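Long-range contact in GDSL-like Lipase/Acylhydrolase family protein (Neisseria meningitidis, PDB 4K7J), which probably removes O-linked acetyl groups from peptidoglycan as a serine esterase of the SGNH (GDSL-like) hydrolase family: residues G51-A65 / E203-N217. Numbering follows the deposited sequence.
Sequences GETFRILQIGDSHTA and ENPAGGITVSAMGIN. With ACT (acetate ion), chain C.
Phe54 CB packs against Ile209 CD1 on one face of the sheet, near the start of two parallel strands, 53-60 and 208-215, whose axes run 13° apart at the edge of the parallel part of an SGNH-hydrolase alpha/beta sheet. Alternating backbone bonds, from Gly208 N to Glu52 O through to Ile216 N to Gly60 O, define the pairing. Strand 242-246 bonds to the other edge of 53-60.

Arg55 can be followed outward. Its CB and CG run alongside Thr210, CG lying 3.7 Å from Thr210 OG1. With chi1 at -64°, CG lies anti to the carbonyl carbon, and the chain, extended from CG to NE, carries CD past Glu203 OE2. At the tip, NH2 donates to the syn lone pair of Glu203 OE1 at 3.1 Å, while NE forms a salt bridge with OE2, modelled doubtfully short. Guanidinium and carboxylate are nearly coplanar, 25° apart, and Thr53 CB lies over one guanidinium face, toward its rim.

On the same side of the sheet, one water donates to both Ile56 O and Thr210 OG1 and also bonds Ser212 OG, which has a further partner in Trp88 N. On the reverse side, Ile56 CD1 packs against Ile209 CG2 at 4.0 Å, where Leu77 and Trp81 of helix 68-81 touch Ile56 and Ile209 respectively.

Beyond the strands the GDSL-like sequence Gly60-Asp61-Ser62-His63 turns into helix 62-65, where Ser62 is probably the family nucleophile. Ser62 N donates to an acetate oxygen, OXT, at 3.1 Å, and Ser62 OG lies 2.9 Å from the acetate carbon C.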
ATOM      1  N   GLY A  51      -5.745  15.004  16.910  1.00 37.31           N
ATOM      2  CA  GLY A  51      -6.705  13.918  16.993  1.00 34.38           C
ATOM      3  C   GLY A  51      -7.167  13.430  15.626  1.00 29.15           C
ATOM      4  O   GLY A  51      -7.904  12.455  15.516  1.00 27.92           O
ATOM      5  N   GLU A  52      -6.738  14.107  14.568  1.00 30.48           N
ATOM      6  CA  GLU A  52      -7.062  13.649  13.225  1.00 30.60           C
ATOM      7  C   GLU A  52      -6.291  12.367  12.886  1.00 34.09           C
ATOM      8  O   GLU A  52      -5.355  11.986  13.599  1.00 30.68           O
ATOM      9  CB  GLU A  52      -6.751  14.736  12.204  1.00 32.50           C
ATOM     10  CG  GLU A  52      -7.652  15.951  12.295  1.00 36.08           C
ATOM     11  CD  GLU A  52      -7.193  17.055  11.370  1.00 46.43           C
ATOM     12  OE1 GLU A  52      -6.145  17.669  11.666  1.00 53.12           O
ATOM     13  OE2 GLU A  52      -7.861  17.297  10.342  1.00 45.60           O
ATOM     14  N   THR A  53      -6.699  11.687  11.817  1.00 32.33           N
ATOM     15  CA  THR A  53      -5.957  10.520  11.351  1.00 27.05           C
ATOM     16  C   THR A  53      -5.239  10.846  10.051  1.00 27.31           C
ATOM     17  O   THR A  53      -5.872  11.221   9.064  1.00 26.37           O
ATOM     18  CB  THR A  53      -6.867   9.299  11.121  1.00 31.26           C
ATOM     19  OG1 THR A  53      -7.412   8.863  12.371  1.00 31.19           O
ATOM     20  CG2 THR A  53      -6.070   8.141  10.497  1.00 23.76           C
ATOM     21  N   PHE A  54      -3.916  10.699  10.049  1.00 26.20           N
ATOM     22  CA  PHE A  54      -3.151  10.915   8.833  1.00 26.74           C
ATOM     23  C   PHE A  54      -2.906   9.558   8.184  1.00 23.82           C
ATOM     24  O   PHE A  54      -2.238   8.698   8.760  1.00 19.06           O
ATOM     25  CB  PHE A  54      -1.833  11.632   9.122  1.00 23.73           C
ATOM     26  CG  PHE A  54      -1.078  12.029   7.887  1.00 21.03           C
ATOM     27  CD1 PHE A  54      -0.221  11.132   7.260  1.00 18.18           C
ATOM     28  CD2 PHE A  54      -1.223  13.304   7.351  1.00 22.70           C
ATOM     29  CE1 PHE A  54       0.477  11.501   6.115  1.00 21.35           C
ATOM     30  CE2 PHE A  54      -0.531  13.683   6.208  1.00 19.34           C
ATOM     31  CZ  PHE A  54       0.320  12.776   5.585  1.00 23.24           C
ATOM     32  N   ARG A  55      -3.437   9.388   6.975  1.00 22.06           N
ATOM     33  CA  ARG A  55      -3.489   8.075   6.335  1.00 22.23           C
ATOM     34  C   ARG A  55      -2.472   7.952   5.209  1.00 18.89           C
ATOM     35  O   ARG A  55      -2.577   8.636   4.185  1.00 20.91           O
ATOM     36  CB  ARG A  55      -4.899   7.796   5.799  1.00 18.40           C
ATOM     37  CG  ARG A  55      -5.972   7.703   6.879  1.00 22.61           C
ATOM     38  CD  ARG A  55      -7.375   7.621   6.281  1.00 25.22           C
ATOM     39  NE  ARG A  55      -8.391   7.766   7.320  1.00 32.14           N
ATOM     40  CZ  ARG A  55      -8.948   8.923   7.661  1.00 25.64           C
ATOM     41  NH1 ARG A  55      -8.604  10.038   7.034  1.00 27.92           N
ATOM     42  NH2 ARG A  55      -9.859   8.963   8.620  1.00 28.31           N
ATOM     43  N   ILE A  56      -1.491   7.081   5.420  1.00 19.46           N
ATOM     44  CA  ILE A  56      -0.471   6.779   4.422  1.00 16.64           C
ATOM     45  C   ILE A  56      -0.847   5.467   3.740  1.00 15.88           C
ATOM     46  O   ILE A  56      -1.080   4.462   4.415  1.00 14.64           O
ATOM     47  CB  ILE A  56       0.922   6.621   5.095  1.00 17.53           C
ATOM     48  CG1 ILE A  56       1.390   7.949   5.683  1.00 18.12           C
ATOM     49  CG2 ILE A  56       1.968   6.101   4.101  1.00 15.03           C
ATOM     50  CD1 ILE A  56       2.677   7.816   6.523  1.00 16.32           C
ATOM     51  N   LEU A  57      -0.915   5.477   2.408  1.00 15.71           N
ATOM     52  CA  LEU A  57      -1.319   4.294   1.643  1.00 13.65           C
ATOM     53  C   LEU A  57      -0.243   3.873   0.635  1.00 15.29           C
ATOM     54  O   LEU A  57       0.018   4.581  -0.335  1.00 17.34           O
ATOM     55  CB  LEU A  57      -2.629   4.573   0.895  1.00 17.24           C
ATOM     56  CG  LEU A  57      -3.145   3.508  -0.073  1.00 19.13           C
ATOM     57  CD1 LEU A  57      -3.389   2.202   0.679  1.00 17.54           C
ATOM     58  CD2 LEU A  57      -4.439   3.993  -0.776  1.00 15.46           C
ATOM     59  N   GLN A  58       0.366   2.711   0.848  1.00 11.70           N
ATOM     60  CA  GLN A  58       1.382   2.244  -0.081  1.00 13.69           C
ATOM     61  C   GLN A  58       0.848   1.158  -1.013  1.00 16.23           C
ATOM     62  O   GLN A  58       0.412   0.084  -0.572  1.00 16.13           O
ATOM     63  CB  GLN A  58       2.628   1.737   0.660  1.00 11.89           C
ATOM     64  CG  GLN A  58       3.713   1.265  -0.311  1.00 12.97           C
ATOM     65  CD  GLN A  58       5.088   1.221   0.315  1.00 19.01           C
ATOM     66  OE1 GLN A  58       5.452   2.101   1.101  1.00 16.04           O
ATOM     67  NE2 GLN A  58       5.865   0.194  -0.027  1.00 13.36           N
ATOM     68  N   ILE A  59       0.895   1.449  -2.306  1.00 16.50           N
ATOM     69  CA  ILE A  59       0.390   0.544  -3.322  1.00 13.56           C
ATOM     70  C   ILE A  59       1.572   0.120  -4.165  1.00 16.60           C
ATOM     71  O   ILE A  59       2.303   0.972  -4.669  1.00 12.75           O
ATOM     72  CB  ILE A  59      -0.664   1.235  -4.208  1.00 14.82           C
ATOM     73  CG1 ILE A  59      -1.657   2.013  -3.336  1.00 16.82           C
ATOM     74  CG2 ILE A  59      -1.383   0.205  -5.127  1.00 13.96           C
ATOM     75  CD1 ILE A  59      -2.585   2.943  -4.119  1.00 13.07           C
ATOM     76  N   GLY A  60       1.788  -1.185  -4.297  1.00 12.84           N
ATOM     77  CA  GLY A  60       2.967  -1.662  -5.001  1.00 16.67           C
ATOM     78  C   GLY A  60       3.023  -3.147  -5.323  1.00 13.92           C
ATOM     79  O   GLY A  60       1.999  -3.785  -5.539  1.00 15.57           O
ATOM     80  N   ASP A  61       4.233  -3.694  -5.350  1.00 15.15           N
ATOM     81  CA  ASP A  61       4.454  -5.074  -5.774  1.00 15.47           C
ATOM     82  C   ASP A  61       4.805  -5.969  -4.575  1.00 16.45           C
ATOM     83  O   ASP A  61       4.354  -5.720  -3.468  1.00 14.18           O
ATOM     84  CB  ASP A  61       5.556  -5.122  -6.836  1.00 17.09           C
ATOM     85  CG  ASP A  61       6.831  -4.413  -6.391  1.00 16.54           C
ATOM     86  OD1 ASP A  61       7.021  -4.214  -5.162  1.00 19.85           O
ATOM     87  OD2 ASP A  61       7.653  -4.041  -7.269  1.00 17.04           O
ATOM     88  N   SER A  62       5.642  -6.983  -4.775  1.00 12.35           N
ATOM     89  CA  SER A  62       5.878  -7.946  -3.707  1.00 16.62           C
ATOM     90  C   SER A  62       6.644  -7.326  -2.548  1.00 14.91           C
ATOM     91  O   SER A  62       6.503  -7.765  -1.408  1.00 17.26           O
ATOM     92  CB  SER A  62       6.603  -9.196  -4.214  1.00 18.86           C
ATOM     93  OG  SER A  62       7.991  -8.964  -4.240  1.00 25.27           O
ATOM     94  N   HIS A  63       7.424  -6.289  -2.825  1.00 16.60           N
ATOM     95  CA  HIS A  63       8.155  -5.617  -1.749  1.00 15.35           C
ATOM     96  C   HIS A  63       7.134  -5.074  -0.748  1.00 17.41           C
ATOM     97  O   HIS A  63       7.352  -5.115   0.466  1.00 16.84           O
ATOM     98  CB  HIS A  63       9.029  -4.461  -2.279  1.00 12.60           C
ATOM     99  CG  HIS A  63       9.990  -4.852  -3.361  1.00 19.23           C
ATOM    100  ND1 HIS A  63      10.925  -5.857  -3.212  1.00 17.70           N
ATOM    101  CD2 HIS A  63      10.177  -4.346  -4.606  1.00 18.15           C
ATOM    102  CE1 HIS A  63      11.638  -5.957  -4.322  1.00 21.49           C
ATOM    103  NE2 HIS A  63      11.206  -5.050  -5.182  1.00 17.71           N
ATOM    104  N   THR A  64       6.020  -4.572  -1.276  1.00 16.92           N
ATOM    105  CA  THR A  64       4.939  -4.038  -0.456  1.00 14.97           C
ATOM    106  C   THR A  64       4.086  -5.172   0.121  1.00 16.38           C
ATOM    107  O   THR A  64       3.693  -5.146   1.299  1.00 13.39           O
ATOM    108  CB  THR A  64       4.051  -3.074  -1.279  1.00 16.33           C
ATOM    109  OG1 THR A  64       4.832  -1.944  -1.689  1.00 12.77           O
ATOM    110  CG2 THR A  64       2.831  -2.574  -0.454  1.00 11.76           C
ATOM    111  N   ALA A  65       3.808  -6.169  -0.713  1.00 11.55           N
ATOM    112  CA  ALA A  65       2.904  -7.258  -0.350  1.00 14.56           C
ATOM    113  C   ALA A  65       3.390  -8.137   0.814  1.00 18.43           C
ATOM    114  O   ALA A  65       2.587  -8.817   1.458  1.00 15.26           O
ATOM    115  CB  ALA A  65       2.563  -8.120  -1.592  1.00 11.85           C
ATOM    116  N   GLU A 203      -9.509   1.830  12.252  1.00 19.74           N
ATOM    117  CA  GLU A 203      -8.859   3.050  12.734  1.00 26.33           C
ATOM    118  C   GLU A 203      -9.195   3.336  14.198  1.00 34.13           C
ATOM    119  O   GLU A 203     -10.329   3.146  14.641  1.00 30.35           O
ATOM    120  CB  GLU A 203      -9.288   4.265  11.893  1.00 22.87           C
ATOM    121  CG  GLU A 203      -8.640   4.375  10.537  1.00 25.95           C
ATOM    122  CD  GLU A 203      -9.084   5.606   9.768  1.00 29.06           C
ATOM    123  OE1 GLU A 203     -10.008   6.316  10.232  1.00 36.43           O
ATOM    124  OE2 GLU A 203      -8.506   5.864   8.690  1.00 33.02           O
ATOM    125  N   ASN A 204      -8.203   3.811  14.939  1.00 30.58           N
ATOM    126  CA  ASN A 204      -8.391   4.208  16.327  1.00 31.92           C
ATOM    127  C   ASN A 204      -8.939   5.641  16.368  1.00 30.42           C
ATOM    128  O   ASN A 204      -8.375   6.547  15.754  1.00 31.26           O
ATOM    129  CB  ASN A 204      -7.058   4.033  17.084  1.00 33.90           C
ATOM    130  CG  ASN A 204      -6.866   5.019  18.231  1.00 44.40           C
ATOM    131  OD1 ASN A 204      -7.806   5.391  18.946  1.00 42.89           O
ATOM    132  ND2 ASN A 204      -5.615   5.429  18.426  1.00 34.15           N
ATOM    133  N   PRO A 205     -10.062   5.839  17.078  1.00 38.23           N
ATOM    134  CA  PRO A 205     -10.780   7.121  17.182  1.00 37.95           C
ATOM    135  C   PRO A 205      -9.944   8.277  17.750  1.00 37.02           C
ATOM    136  O   PRO A 205     -10.259   9.437  17.480  1.00 35.95           O
ATOM    137  CB  PRO A 205     -11.933   6.795  18.138  1.00 41.80           C
ATOM    138  CG  PRO A 205     -11.467   5.589  18.905  1.00 37.16           C
ATOM    139  CD  PRO A 205     -10.687   4.793  17.907  1.00 37.79           C
ATOM    140  N   ALA A 206      -8.899   7.970  18.516  1.00 31.25           N
ATOM    141  CA  ALA A 206      -8.002   9.012  19.033  1.00 37.71           C
ATOM    142  C   ALA A 206      -7.081   9.632  17.968  1.00 35.45           C
ATOM    143  O   ALA A 206      -6.397  10.621  18.234  1.00 34.91           O
ATOM    144  CB  ALA A 206      -7.174   8.485  20.210  1.00 26.13           C
ATOM    145  N   GLY A 207      -7.056   9.052  16.771  1.00 32.08           N
ATOM    146  CA  GLY A 207      -6.263   9.605  15.679  1.00 32.08           C
ATOM    147  C   GLY A 207      -4.800   9.182  15.691  1.00 27.26           C
ATOM    148  O   GLY A 207      -4.385   8.393  16.534  1.00 24.14           O
ATOM    149  N   GLY A 208      -4.020   9.705  14.744  1.00 31.87           N
ATOM    150  CA  GLY A 208      -2.618   9.333  14.608  1.00 24.23           C
ATOM    151  C   GLY A 208      -2.295   8.950  13.174  1.00 22.44           C
ATOM    152  O   GLY A 208      -2.995   9.366  12.256  1.00 26.54           O
ATOM    153  N   ILE A 209      -1.249   8.147  12.980  1.00 26.16           N
ATOM    154  CA  ILE A 209      -0.850   7.716  11.639  1.00 20.41           C
ATOM    155  C   ILE A 209      -1.383   6.311  11.367  1.00 22.35           C
ATOM    156  O   ILE A 209      -1.391   5.476  12.268  1.00 20.42           O
ATOM    157  CB  ILE A 209       0.688   7.611  11.539  1.00 27.30           C
ATOM    158  CG1 ILE A 209       1.356   8.912  11.978  1.00 29.72           C
ATOM    159  CG2 ILE A 209       1.128   7.193  10.131  1.00 24.00           C
ATOM    160  CD1 ILE A 209       0.920  10.124  11.184  1.00 30.30           C
ATOM    161  N   THR A 210      -1.808   6.032  10.133  1.00 18.12           N
ATOM    162  CA  THR A 210      -1.948   4.639   9.721  1.00 17.25           C
ATOM    163  C   THR A 210      -1.094   4.433   8.492  1.00 17.48           C
ATOM    164  O   THR A 210      -0.885   5.360   7.708  1.00 15.23           O
ATOM    165  CB  THR A 210      -3.404   4.223   9.399  1.00 14.74           C
ATOM    166  OG1 THR A 210      -3.917   5.028   8.331  1.00 15.17           O
ATOM    167  CG2 THR A 210      -4.306   4.369  10.637  1.00 15.32           C
ATOM    168  N   VAL A 211      -0.596   3.215   8.332  1.00 22.02           N
ATOM    169  CA  VAL A 211       0.113   2.836   7.116  1.00 20.72           C
ATOM    170  C   VAL A 211      -0.535   1.578   6.542  1.00 19.21           C
ATOM    171  O   VAL A 211      -0.524   0.519   7.165  1.00 18.73           O
ATOM    172  CB  VAL A 211       1.607   2.594   7.373  1.00 19.40           C
ATOM    173  CG1 VAL A 211       2.276   2.096   6.096  1.00 18.36           C
ATOM    174  CG2 VAL A 211       2.287   3.883   7.878  1.00 17.39           C
ATOM    175  N   SER A 212      -1.139   1.721   5.372  1.00 17.94           N
ATOM    176  CA  SER A 212      -1.858   0.625   4.733  1.00 16.81           C
ATOM    177  C   SER A 212      -1.036   0.093   3.567  1.00 18.80           C
ATOM    178  O   SER A 212      -0.477   0.875   2.801  1.00 17.92           O
ATOM    179  CB  SER A 212      -3.220   1.119   4.223  1.00 21.44           C
ATOM    180  OG  SER A 212      -4.081   1.499   5.291  1.00 16.94           O
ATOM    181  N   ALA A 213      -0.961  -1.230   3.431  1.00 17.40           N
ATOM    182  CA  ALA A 213      -0.169  -1.845   2.364  1.00 18.50           C
ATOM    183  C   ALA A 213      -1.065  -2.512   1.340  1.00 17.72           C
ATOM    184  O   ALA A 213      -1.777  -3.452   1.672  1.00 15.23           O
ATOM    185  CB  ALA A 213       0.804  -2.872   2.959  1.00 17.11           C
ATOM    186  N   MET A 214      -1.043  -2.020   0.104  1.00 14.50           N
ATOM    187  CA  MET A 214      -1.801  -2.629  -0.981  1.00 13.44           C
ATOM    188  C   MET A 214      -0.835  -3.161  -2.019  1.00 14.13           C
ATOM    189  O   MET A 214      -0.643  -2.541  -3.069  1.00 11.85           O
ATOM    190  CB  MET A 214      -2.732  -1.616  -1.664  1.00 15.92           C
ATOM    191  CG  MET A 214      -3.889  -1.156  -0.832  1.00 19.96           C
ATOM    192  SD  MET A 214      -5.142  -0.318  -1.821  1.00 18.31           S
ATOM    193  CE  MET A 214      -6.425  -0.257  -0.579  1.00 15.91           C
ATOM    194  N   GLY A 215      -0.228  -4.302  -1.717  1.00 15.62           N
ATOM    195  CA  GLY A 215       0.716  -4.931  -2.618  1.00 13.59           C
ATOM    196  C   GLY A 215       0.167  -6.149  -3.328  1.00 14.77           C
ATOM    197  O   GLY A 215      -0.710  -6.845  -2.815  1.00 13.20           O
ATOM    198  N   ILE A 216       0.703  -6.402  -4.521  1.00  9.68           N
ATOM    199  CA  ILE A 216       0.375  -7.588  -5.295  1.00 14.14           C
ATOM    200  C   ILE A 216       1.667  -8.168  -5.852  1.00 13.81           C
ATOM    201  O   ILE A 216       2.356  -7.494  -6.613  1.00 14.33           O
ATOM    202  CB  ILE A 216      -0.514  -7.245  -6.504  1.00 13.66           C
ATOM    203  CG1 ILE A 216      -1.897  -6.744  -6.071  1.00 13.95           C
ATOM    204  CG2 ILE A 216      -0.657  -8.477  -7.398  1.00 16.15           C
ATOM    205  CD1 ILE A 216      -2.851  -7.880  -5.679  1.00 16.91           C
ATOM    206  N   ASN A 217       2.002  -9.399  -5.471  1.00 14.96           N
ATOM    207  CA  ASN A 217       3.223 -10.047  -5.955  1.00 13.42           C
ATOM    208  C   ASN A 217       3.329  -9.978  -7.474  1.00 16.03           C
ATOM    209  O   ASN A 217       2.393 -10.361  -8.181  1.00 14.61           O
ATOM    210  CB  ASN A 217       3.277 -11.506  -5.502  1.00 13.24           C
ATOM    211  CG  ASN A 217       3.576 -11.657  -4.016  1.00 14.59           C
ATOM    212  OD1 ASN A 217       3.996 -10.717  -3.359  1.00 14.90           O
ATOM    213  ND2 ASN A 217       3.384 -12.857  -3.495  1.00 11.78           N
TER
HETATM  214  C   ACT C 401       8.096  -8.755  -7.151  1.00 28.47           C
HETATM  215  O   ACT C 401       8.259 -10.010  -7.201  1.00 25.01           O
HETATM  216  OXT ACT C 401       6.919  -8.316  -7.222  1.00 21.56           O
HETATM  217  CH3 ACT C 401       9.250  -7.815  -6.987  1.00 19.13           C
HETATM  218  O   HOH W   1      -3.538   4.267   5.802  1.00 18.24           O
HETATM  219  O   HOH W   2       5.466 -10.576  -0.858  1.00 23.76           O